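Local atomic coordinates of TRAP dicarboxylate transporter, DctP subunit (Ochrobactrum anthropi, PDB entry 4P47), a protein that probably binds a carboxylate-bearing solute in the periplasm and hands it to the membrane subunits of a TRAP-type transporter. Residues Gly96-Thr101 with Lys134-Thr139; Lys228-Thr233 with Thr281-Ile286; Lys50-Val55 with Val65-Gly70; Leu170-Leu175 with Ala182-Leu187. All coordinates share one frame; numbering follows the deposited sequence. Where two conformers were deposited one is given.

Interaction 1 (Gly96-Thr101 with Lys134-Thr139); sequences GILSST and KRLPDT
The backbones draw nearest at Thr101 and Thr139, whose CA atoms lie 7.2 Å apart, with no hydrogen bond running from one segment to the other. In this periplasmic solute-binding fold both are connecting segments: Gly96-Thr101 leaves strand 90-94 through a short 3-10 turn, and Lys134-Thr139 links helix 127-133 to strand 141-156. Their meeting is a worked example of two loops joined by methyl groups. Thr101 swings CG2 opposite its backbone N (OG1 at chi1 -63°), which carries that methyl into the flank of Thr139, 3.7 Å from Thr139 CB and 3.8 Å from Thr139 CG2. Deeper in the protein, Leu98 and Leu136 cross at about a right angle and touch by their CD2 methyls at 3.8 Å, a detail that is tentative because Leu98 adopts two conformers. Ile241 of strand 229-245 and Leu141 of strand 141-156 pack against both leucines, making this the buried half, whereas the threonines are partly exposed. Putting an alanine in place of Thr139 removes OG1 and CG2, and would probably leave Thr101 CG2 with CB alone to rest on, and Leu136 O without one of its two donors. Those two donors close the turn: Thr139 N reaches Leu136 O at 2.8 Å, and Thr139 OG1 reaches the same oxygen, also at 2.8 Å, in the carbonyl plane on a lone pair, with a C=O...donor angle of 135°.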
# COMPACT_ATOMS: atom_id res chain seq x y z
N GLY A 96 -5.73 -1.48 3.00
CA GLY A 96 -5.90 -2.36 4.14
C GLY A 96 -6.61 -1.68 5.29
O GLY A 96 -7.20 -2.36 6.14
N ILE A 97 -6.58 -0.36 5.33
CA ILE A 97 -7.28 0.38 6.37
C ILE A 97 -8.80 0.09 6.32
O ILE A 97 -9.49 0.18 7.33
CB ILE A 97 -6.97 1.88 6.26
CG1 ILE A 97 -5.48 2.12 6.48
CG2 ILE A 97 -7.82 2.70 7.28
CD1 ILE A 97 -5.04 3.55 6.14
N LEU A 98 -9.30 -0.26 5.14
CA LEU A 98 -10.72 -0.54 4.98
C LEU A 98 -11.21 -1.77 5.72
O LEU A 98 -12.42 -1.93 5.88
CB LEU A 98 -11.08 -0.70 3.50
CG LEU A 98 -11.25 0.63 2.79
CD1 LEU A 98 -11.07 0.50 1.30
CD2 LEU A 98 -12.61 1.23 3.11
N SER A 99 -10.32 -2.64 6.18
CA SER A 99 -10.75 -3.94 6.68
C SER A 99 -11.77 -3.87 7.82
O SER A 99 -12.60 -4.77 7.96
CB SER A 99 -9.55 -4.81 7.08
OG SER A 99 -8.85 -4.25 8.18
N SER A 100 -11.72 -2.83 8.65
CA SER A 100 -12.71 -2.70 9.73
C SER A 100 -14.05 -2.15 9.22
O SER A 100 -15.03 -2.05 9.97
CB SER A 100 -12.16 -1.86 10.88
OG SER A 100 -11.92 -0.54 10.48
N THR A 101 -14.08 -1.79 7.93
CA THR A 101 -15.30 -1.39 7.24
C THR A 101 -15.85 -2.53 6.37
O THR A 101 -17.06 -2.82 6.37
CB THR A 101 -15.01 -0.14 6.37
OG1 THR A 101 -14.62 0.95 7.21
CG2 THR A 101 -16.25 0.26 5.59
N LYS A 134 -16.62 -3.47 -5.19
CA LYS A 134 -18.06 -3.67 -5.22
C LYS A 134 -18.71 -3.74 -3.84
O LYS A 134 -19.90 -3.52 -3.70
CB LYS A 134 -18.40 -4.92 -6.04
CG LYS A 134 -18.12 -4.71 -7.52
CD LYS A 134 -19.05 -5.49 -8.43
CE LYS A 134 -18.48 -6.84 -8.80
NZ LYS A 134 -19.30 -7.48 -9.88
N ARG A 135 -17.90 -4.00 -2.82
CA ARG A 135 -18.38 -4.09 -1.46
C ARG A 135 -18.50 -2.72 -0.77
O ARG A 135 -19.02 -2.62 0.34
CB ARG A 135 -17.43 -5.00 -0.65
CG ARG A 135 -17.31 -6.42 -1.22
CD ARG A 135 -16.17 -7.26 -0.61
NE ARG A 135 -16.10 -8.58 -1.24
CZ ARG A 135 -16.79 -9.64 -0.83
NH1 ARG A 135 -17.59 -9.55 0.22
NH2 ARG A 135 -16.69 -10.79 -1.48
N LEU A 136 -18.04 -1.66 -1.43
CA LEU A 136 -17.96 -0.36 -0.79
C LEU A 136 -19.27 0.43 -0.72
O LEU A 136 -19.51 1.10 0.28
CB LEU A 136 -16.83 0.49 -1.40
CG LEU A 136 -15.43 -0.03 -1.06
CD1 LEU A 136 -14.40 0.72 -1.90
CD2 LEU A 136 -15.11 0.10 0.42
N PRO A 137 -20.10 0.40 -1.79
CA PRO A 137 -21.27 1.29 -1.80
C PRO A 137 -22.20 1.12 -0.59
O PRO A 137 -22.68 2.11 -0.05
CB PRO A 137 -21.95 0.95 -3.12
CG PRO A 137 -20.80 0.59 -4.01
CD PRO A 137 -19.87 -0.18 -3.13
N ASP A 138 -22.38 -0.11 -0.12
CA ASP A 138 -23.26 -0.34 1.04
C ASP A 138 -22.73 0.33 2.31
O ASP A 138 -23.48 0.54 3.25
CB ASP A 138 -23.48 -1.83 1.28
CG ASP A 138 -24.39 -2.46 0.24
OD1 ASP A 138 -25.06 -1.71 -0.50
OD2 ASP A 138 -24.42 -3.70 0.18
N THR A 139 -21.45 0.67 2.32
CA THR A 139 -20.84 1.34 3.47
C THR A 139 -20.72 2.85 3.29
O THR A 139 -20.11 3.51 4.14
CB THR A 139 -19.44 0.77 3.80
OG1 THR A 139 -18.48 1.21 2.83
CG2 THR A 139 -19.45 -0.75 3.84

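Interaction 2 (Lys228-Thr233 with Thr281-Ile286); sequences KYLTLT and TALDEI
Leu230 and Leu232 on strand 229-245 meet Leu283 and Ile286 on helix 254-288 purely through methyl groups, an instructive case of a helix lying against a sheet. Strand and helix run roughly antiparallel, their directions 150° apart, and the axes of the short segments come no nearer than 11.8 Å, so long side chains must span the interval. Leu230 does most of this work. Its CG lies anti to the backbone N (chi1 168°), and its CD2 fits between two helix residues, 4.1 Å from Leu283 CD2 and 4.1 Å from Ile286 CG2. It crosses both partners at about a right angle. Leu283 CD2 is shared in turn, because Leu232 CD2 also approaches it, at 4.2 Å and on a slant. The meeting is thus concentrated in four methyls, and Leu230, Leu232 and Ile286 are buried. The helix has a different character on its outer side, where Thr281, Asp284 and Glu285 are exposed to solvent and make no contact with the strand, while Leu283, partly exposed, stands at the border. Beyond the four residues the packing is continued by helix 216-220, whose Ile218 touches both Leu230 and Ile286. In the sheet, Leu230 bonds through its backbone to Gln292 and Thr294 of strand 292-295, and Tyr229 and Thr231 bond to strand 141-156, so the strand is flanked by two neighbours while helix 254-288 packs against Leu230 and Leu232.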
# COMPACT_ATOMS: atom_id res chain seq x y z
N LYS A 228 22.18 -0.92 9.60
CA LYS A 228 23.16 -1.31 8.58
C LYS A 228 22.64 -2.21 7.47
O LYS A 228 23.32 -2.34 6.44
CB LYS A 228 24.37 -1.98 9.24
CG LYS A 228 25.32 -0.96 9.87
CD LYS A 228 26.44 -1.65 10.66
CE LYS A 228 27.59 -0.67 11.02
NZ LYS A 228 27.13 0.47 11.84
N TYR A 229 21.46 -2.81 7.67
CA TYR A 229 20.97 -3.87 6.77
C TYR A 229 19.55 -3.60 6.29
O TYR A 229 18.69 -3.22 7.08
CB TYR A 229 21.03 -5.23 7.48
CG TYR A 229 22.40 -5.50 8.04
CD1 TYR A 229 23.46 -5.76 7.19
CD2 TYR A 229 22.65 -5.44 9.40
CE1 TYR A 229 24.74 -5.97 7.67
CE2 TYR A 229 23.92 -5.66 9.89
CZ TYR A 229 24.96 -5.91 9.02
OH TYR A 229 26.24 -6.13 9.51
N LEU A 230 19.33 -3.81 5.00
CA LEU A 230 18.01 -3.80 4.38
C LEU A 230 17.84 -5.05 3.55
O LEU A 230 18.75 -5.40 2.77
CB LEU A 230 17.86 -2.58 3.44
CG LEU A 230 16.66 -2.55 2.48
CD1 LEU A 230 15.34 -2.57 3.25
CD2 LEU A 230 16.67 -1.36 1.55
N THR A 231 16.72 -5.74 3.72
CA THR A 231 16.33 -6.80 2.81
C THR A 231 15.05 -6.41 2.13
O THR A 231 14.10 -5.94 2.78
CB THR A 231 16.11 -8.13 3.54
OG1 THR A 231 17.37 -8.52 4.09
CG2 THR A 231 15.64 -9.23 2.57
N LEU A 232 15.03 -6.59 0.81
CA LEU A 232 13.83 -6.36 0.03
C LEU A 232 12.92 -7.57 0.19
O LEU A 232 12.72 -8.36 -0.73
CB LEU A 232 14.20 -6.08 -1.43
CG LEU A 232 15.15 -4.90 -1.65
CD1 LEU A 232 15.32 -4.61 -3.15
CD2 LEU A 232 14.70 -3.64 -0.91
N THR A 233 12.39 -7.74 1.39
CA THR A 233 11.53 -8.89 1.69
C THR A 233 10.23 -8.84 0.92
O THR A 233 9.64 -9.88 0.64
CB THR A 233 11.18 -8.91 3.18
OG1 THR A 233 10.85 -7.59 3.57
CG2 THR A 233 12.33 -9.41 4.04
N THR A 281 15.29 5.75 -7.14
CA THR A 281 16.23 6.75 -6.66
C THR A 281 16.48 6.59 -5.16
O THR A 281 17.60 6.72 -4.69
CB THR A 281 15.70 8.15 -6.97
OG1 THR A 281 15.60 8.28 -8.39
CG2 THR A 281 16.63 9.22 -6.44
N ALA A 282 15.44 6.28 -4.41
CA ALA A 282 15.59 6.02 -2.98
C ALA A 282 16.56 4.88 -2.72
O ALA A 282 17.38 4.95 -1.83
CB ALA A 282 14.25 5.68 -2.38
N LEU A 283 16.40 3.81 -3.48
CA LEU A 283 17.31 2.68 -3.34
C LEU A 283 18.75 3.07 -3.71
O LEU A 283 19.69 2.64 -3.03
CB LEU A 283 16.82 1.50 -4.15
CG LEU A 283 15.74 0.70 -3.45
CD1 LEU A 283 15.07 -0.23 -4.45
CD2 LEU A 283 16.34 -0.08 -2.28
N ASP A 284 18.92 3.89 -4.74
CA ASP A 284 20.24 4.42 -5.06
C ASP A 284 20.83 5.12 -3.84
O ASP A 284 22.00 4.90 -3.48
CB ASP A 284 20.15 5.44 -6.20
CG ASP A 284 19.78 4.83 -7.55
OD1 ASP A 284 20.09 3.64 -7.78
OD2 ASP A 284 19.23 5.58 -8.39
N GLU A 285 20.03 5.98 -3.22
CA GLU A 285 20.45 6.75 -2.07
C GLU A 285 20.76 5.86 -0.89
O GLU A 285 21.77 6.03 -0.22
CB GLU A 285 19.39 7.80 -1.73
CG GLU A 285 19.31 8.85 -2.84
CD GLU A 285 18.09 9.73 -2.75
OE1 GLU A 285 17.22 9.48 -1.90
OE2 GLU A 285 18.03 10.69 -3.55
N ILE A 286 19.90 4.88 -0.63
CA ILE A 286 20.12 3.95 0.47
C ILE A 286 21.47 3.23 0.32
O ILE A 286 22.24 3.11 1.28
CB ILE A 286 18.95 2.95 0.54
CG1 ILE A 286 17.70 3.70 1.03
CG2 ILE A 286 19.28 1.79 1.44
CD1 ILE A 286 16.38 2.92 0.85

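Interaction 3 (Lys50-Val55 with Val65-Gly70); sequences KFAELV and VKLFPG
The ring of Phe51 meets Val65 through CE2, where Val65 CG2 arrives obliquely at 3.9 Å. One face of the same ring is covered from within its own helix by Val55 CG2, which stands 3.7 Å above the plane and is displaced toward the rim, and the ring of Phe34 on strand 30-35 meets it with the planes at about 80°. Phe51 has its CG anti to the backbone N (chi1 173°), and this turns the ring from the helix flank toward the strand. Val65 is the centre of the contact because it touches three helix residues: CB sits 3.8 Å from Ala52 CB, CG2 lies 3.8 Å from Val55 CG1 as well as against Phe51, and CG1 is shared between Ala52 CB and Phe51 CE2. The small Ala52 is what permits the close approach, with the CA atoms of Ala52 and Val65 only 5.2 Å apart; further along the strand, Leu67 CD2 adds a looser touch on Ala52 CB. Beside these apolar groups a water bridges the backbones, donating a hydrogen bond to Ala52 O at 2.9 Å and accepting one from Val65 N. At the flank of the helix, Ala263 of helix 254-288 packs on Phe51 and Val55, the residues that also meet Val65. Helix 43-58 and strand 63-68 run almost antiparallel, 167° apart for the segments described, as expected in a beta-alpha-beta crossover: strand 30-35, this helix and strand 63-68, with the two strands paired in parallel.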
# COMPACT_ATOMS: atom_id res chain seq x y z
N LYS A 50 -2.07 15.51 -10.55
CA LYS A 50 -2.42 15.07 -11.89
C LYS A 50 -3.93 14.87 -12.01
O LYS A 50 -4.56 15.33 -12.98
CB LYS A 50 -1.67 13.80 -12.28
CG LYS A 50 -2.02 13.23 -13.66
CD LYS A 50 -1.70 14.16 -14.81
CE LYS A 50 -0.25 14.46 -14.89
NZ LYS A 50 0.01 15.20 -16.16
N PHE A 51 -4.52 14.18 -11.03
CA PHE A 51 -5.97 13.98 -10.98
C PHE A 51 -6.70 15.33 -11.06
O PHE A 51 -7.62 15.51 -11.86
CB PHE A 51 -6.35 13.21 -9.71
CG PHE A 51 -7.83 13.11 -9.50
CD1 PHE A 51 -8.59 12.15 -10.18
CD2 PHE A 51 -8.49 13.98 -8.65
CE1 PHE A 51 -9.95 12.06 -10.00
CE2 PHE A 51 -9.85 13.88 -8.47
CZ PHE A 51 -10.58 12.91 -9.15
N ALA A 52 -6.31 16.26 -10.21
CA ALA A 52 -6.97 17.58 -10.16
C ALA A 52 -6.89 18.29 -11.51
O ALA A 52 -7.85 18.89 -11.96
CB ALA A 52 -6.35 18.44 -9.06
N GLU A 53 -5.73 18.22 -12.15
CA GLU A 53 -5.55 18.91 -13.42
C GLU A 53 -6.38 18.28 -14.52
O GLU A 53 -6.97 18.98 -15.35
CB GLU A 53 -4.07 18.91 -13.80
CG GLU A 53 -3.79 19.52 -15.17
CD GLU A 53 -4.24 20.99 -15.32
OE1 GLU A 53 -4.31 21.73 -14.32
OE2 GLU A 53 -4.52 21.42 -16.48
N LEU A 54 -6.44 16.95 -14.53
CA LEU A 54 -7.26 16.25 -15.51
C LEU A 54 -8.73 16.56 -15.32
O LEU A 54 -9.47 16.75 -16.29
CB LEU A 54 -7.01 14.74 -15.43
CG LEU A 54 -5.61 14.31 -15.86
CD1 LEU A 54 -5.45 12.81 -15.59
CD2 LEU A 54 -5.38 14.64 -17.32
N VAL A 55 -9.20 16.62 -14.09
CA VAL A 55 -10.58 16.96 -13.86
C VAL A 55 -10.90 18.40 -14.31
O VAL A 55 -11.95 18.67 -14.90
CB VAL A 55 -10.94 16.76 -12.37
CG1 VAL A 55 -12.30 17.32 -12.04
CG2 VAL A 55 -10.90 15.26 -12.02
N VAL A 65 -11.01 20.51 -8.06
CA VAL A 65 -10.52 19.61 -7.02
C VAL A 65 -9.52 20.38 -6.17
O VAL A 65 -8.52 20.86 -6.67
CB VAL A 65 -9.85 18.39 -7.64
CG1 VAL A 65 -9.36 17.44 -6.56
CG2 VAL A 65 -10.82 17.69 -8.58
N LYS A 66 -9.86 20.54 -4.90
CA LYS A 66 -9.02 21.23 -3.92
C LYS A 66 -8.32 20.20 -3.03
O LYS A 66 -8.98 19.38 -2.38
CB LYS A 66 -9.90 22.16 -3.09
CG LYS A 66 -9.18 22.97 -2.07
CD LYS A 66 -10.15 23.96 -1.45
CE LYS A 66 -9.51 24.81 -0.39
NZ LYS A 66 -10.56 25.76 0.12
N LEU A 67 -6.99 20.26 -2.99
CA LEU A 67 -6.19 19.26 -2.27
C LEU A 67 -5.97 19.63 -0.82
O LEU A 67 -5.69 20.80 -0.49
CB LEU A 67 -4.83 19.06 -2.97
CG LEU A 67 -4.88 18.70 -4.45
CD1 LEU A 67 -3.48 18.29 -4.88
CD2 LEU A 67 -5.89 17.60 -4.76
N PHE A 68 -6.06 18.63 0.06
CA PHE A 68 -5.79 18.81 1.48
C PHE A 68 -4.78 17.76 1.87
O PHE A 68 -5.11 16.76 2.52
CB PHE A 68 -7.05 18.66 2.34
CG PHE A 68 -8.02 19.79 2.21
CD1 PHE A 68 -8.84 19.88 1.09
CD2 PHE A 68 -8.15 20.76 3.20
CE1 PHE A 68 -9.77 20.91 0.97
CE2 PHE A 68 -9.07 21.78 3.08
CZ PHE A 68 -9.86 21.87 1.96
N PRO A 69 -3.52 17.98 1.46
CA PRO A 69 -2.44 17.05 1.78
C PRO A 69 -1.94 17.20 3.22
O PRO A 69 -2.38 18.08 3.93
CB PRO A 69 -1.37 17.44 0.77
CG PRO A 69 -1.53 18.89 0.63
CD PRO A 69 -3.03 19.13 0.70
N GLY A 70 -1.04 16.31 3.63
CA GLY A 70 -0.32 16.45 4.89
C GLY A 70 -1.11 16.02 6.11
O GLY A 70 -0.71 16.28 7.24
O HOH W 1 -9.28 20.76 -10.28

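Interaction 4 (Leu170-Leu175 with Ala182-Leu187); sequences LKIRTL and ALFNAL
Thr174 CG2 rests over one face of the Phe184 ring, 4.0 Å from the ring centroid and 25° off the ring normal, a clear CH-pi contact. The methyl stands off-centre, nearest the rim atoms Phe184 CG and CD2, both at 3.7 Å, while the two side chains slide past each other in opposite directions. Farther round the ring, Ile172 CG2 approaches Phe184 CE1 obliquely at 4.3 Å, so a residue of the strand and one just past its end share a single aromatic partner. The opposite face of the ring belongs to its own segment: Leu187 CD1 lies 4.2 Å above the plane of Phe184, and the ring is held between two methyls. The hydroxyl helps to set the rotation of Thr174. With chi1 at 72°, OG1 takes the place between the backbone N and the carbonyl carbon and donates to Leu175 O at 2.8 Å, from above the carbonyl plane rather than on a lone pair, leaving CG2 to face the ring. A serine at Thr174 could keep the hydroxyl but lacks CG2, and would probably leave that face of Phe184 without its methyl cover and the ring freer to shift. In the next shell, His235 meets Phe184 edge-to-face, and Ala191 and Glu212 touch both Thr174 and Phe184. Glu212 also accepts a bond from Leu175 N, fastening the segment just after the strand. All of this belongs to a beta-alpha-beta unit in which strand 171-173 is followed by helix 178-186 and by strand 190-192, its parallel neighbour in the sheet.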
# COMPACT_ATOMS: atom_id res chain seq x y z
N LEU A 170 14.84 -11.65 16.18
CA LEU A 170 14.96 -10.21 15.97
C LEU A 170 13.76 -9.48 16.54
O LEU A 170 12.62 -9.93 16.40
CB LEU A 170 15.09 -9.84 14.50
CG LEU A 170 16.34 -10.32 13.76
CD1 LEU A 170 16.29 -9.88 12.30
CD2 LEU A 170 17.59 -9.81 14.44
N LYS A 171 14.03 -8.33 17.17
CA LYS A 171 12.99 -7.46 17.72
C LYS A 171 12.69 -6.41 16.66
O LYS A 171 13.47 -5.47 16.47
CB LYS A 171 13.46 -6.83 19.03
CG LYS A 171 13.69 -7.87 20.12
CD LYS A 171 14.36 -7.29 21.36
CE LYS A 171 14.40 -8.30 22.50
NZ LYS A 171 14.85 -7.68 23.78
N ILE A 172 11.59 -6.60 15.95
CA ILE A 172 11.24 -5.78 14.80
C ILE A 172 10.00 -4.96 15.09
O ILE A 172 8.96 -5.50 15.44
CB ILE A 172 10.97 -6.66 13.55
CG1 ILE A 172 12.17 -7.57 13.24
CG2 ILE A 172 10.60 -5.78 12.35
CD1 ILE A 172 13.49 -6.84 12.93
N ARG A 173 10.10 -3.63 14.98
CA ARG A 173 8.93 -2.77 15.10
C ARG A 173 8.04 -3.02 13.89
O ARG A 173 8.47 -2.86 12.73
CB ARG A 173 9.33 -1.30 15.16
CG ARG A 173 8.19 -0.35 15.49
CD ARG A 173 7.36 0.06 14.28
NE ARG A 173 6.52 1.20 14.62
CZ ARG A 173 5.78 1.89 13.76
NH1 ARG A 173 5.79 1.56 12.47
NH2 ARG A 173 5.04 2.90 14.19
N THR A 174 6.81 -3.47 14.14
CA THR A 174 5.85 -3.77 13.09
C THR A 174 4.55 -3.02 13.31
O THR A 174 4.21 -2.66 14.43
CB THR A 174 5.51 -5.29 13.02
OG1 THR A 174 4.70 -5.68 14.14
CG2 THR A 174 6.76 -6.15 13.00
N LEU A 175 3.78 -2.85 12.25
CA LEU A 175 2.37 -2.51 12.42
C LEU A 175 1.70 -3.59 13.29
O LEU A 175 2.13 -4.76 13.34
CB LEU A 175 1.66 -2.34 11.07
CG LEU A 175 2.23 -1.24 10.18
CD1 LEU A 175 1.39 -1.11 8.93
CD2 LEU A 175 2.29 0.07 10.94
N ALA A 182 0.81 -11.62 13.23
CA ALA A 182 0.87 -13.05 12.94
C ALA A 182 2.08 -13.38 12.06
O ALA A 182 2.81 -14.34 12.31
CB ALA A 182 -0.43 -13.53 12.26
N LEU A 183 2.29 -12.57 11.03
CA LEU A 183 3.38 -12.78 10.07
C LEU A 183 4.73 -12.79 10.76
O LEU A 183 5.53 -13.71 10.60
CB LEU A 183 3.35 -11.67 9.02
CG LEU A 183 4.58 -11.55 8.12
CD1 LEU A 183 4.81 -12.82 7.31
CD2 LEU A 183 4.44 -10.34 7.24
N PHE A 184 5.01 -11.76 11.55
CA PHE A 184 6.35 -11.66 12.11
C PHE A 184 6.58 -12.69 13.21
O PHE A 184 7.69 -13.23 13.33
CB PHE A 184 6.66 -10.20 12.49
CG PHE A 184 7.15 -9.41 11.29
CD1 PHE A 184 8.49 -9.43 10.95
CD2 PHE A 184 6.26 -8.77 10.46
CE1 PHE A 184 8.93 -8.77 9.81
CE2 PHE A 184 6.69 -8.12 9.32
CZ PHE A 184 8.01 -8.12 9.00
N ASN A 185 5.54 -13.04 13.96
CA ASN A 185 5.68 -14.17 14.90
C ASN A 185 5.94 -15.47 14.16
O ASN A 185 6.76 -16.26 14.58
CB ASN A 185 4.46 -14.31 15.81
CG ASN A 185 4.49 -13.39 16.97
OD1 ASN A 185 5.20 -13.60 17.94
ND2 ASN A 185 3.70 -12.34 16.91
N ALA A 186 5.25 -15.70 13.05
CA ALA A 186 5.47 -16.91 12.25
C ALA A 186 6.90 -16.97 11.72
O ALA A 186 7.44 -18.07 11.48
CB ALA A 186 4.48 -16.96 11.07
N LEU A 187 7.51 -15.81 11.51
CA LEU A 187 8.89 -15.72 11.03
C LEU A 187 9.92 -15.84 12.17
O LEU A 187 11.13 -15.80 11.90
CB LEU A 187 9.10 -14.41 10.27
CG LEU A 187 8.34 -14.26 8.95
CD1 LEU A 187 8.42 -12.82 8.45
CD2 LEU A 187 8.86 -15.24 7.92

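How the interactions relate
All four contacts rely on carbon-to-carbon packing, but their depth varies. Interactions 2 and 4 are buried, whereas interactions 1 and 3 are only partly so. Interactions 3 and 4 are matching cases, each the helix-on-strand step of a beta-alpha-beta unit, on opposite sides of the chain's centre with their own centres about 37 Å apart; one adds a water bridge, the other a CH-pi contact. Interaction 2 joins elements distant in sequence, and its long helix 254-288 also packs on the helix of interaction 3. Interaction 1 alone pairs two loops; like interaction 4, it has a threonine whose hydroxyl bonds within its own segment while its carbon atoms meet the other. Interactions 2, 3 and 4 all reach the same sheet.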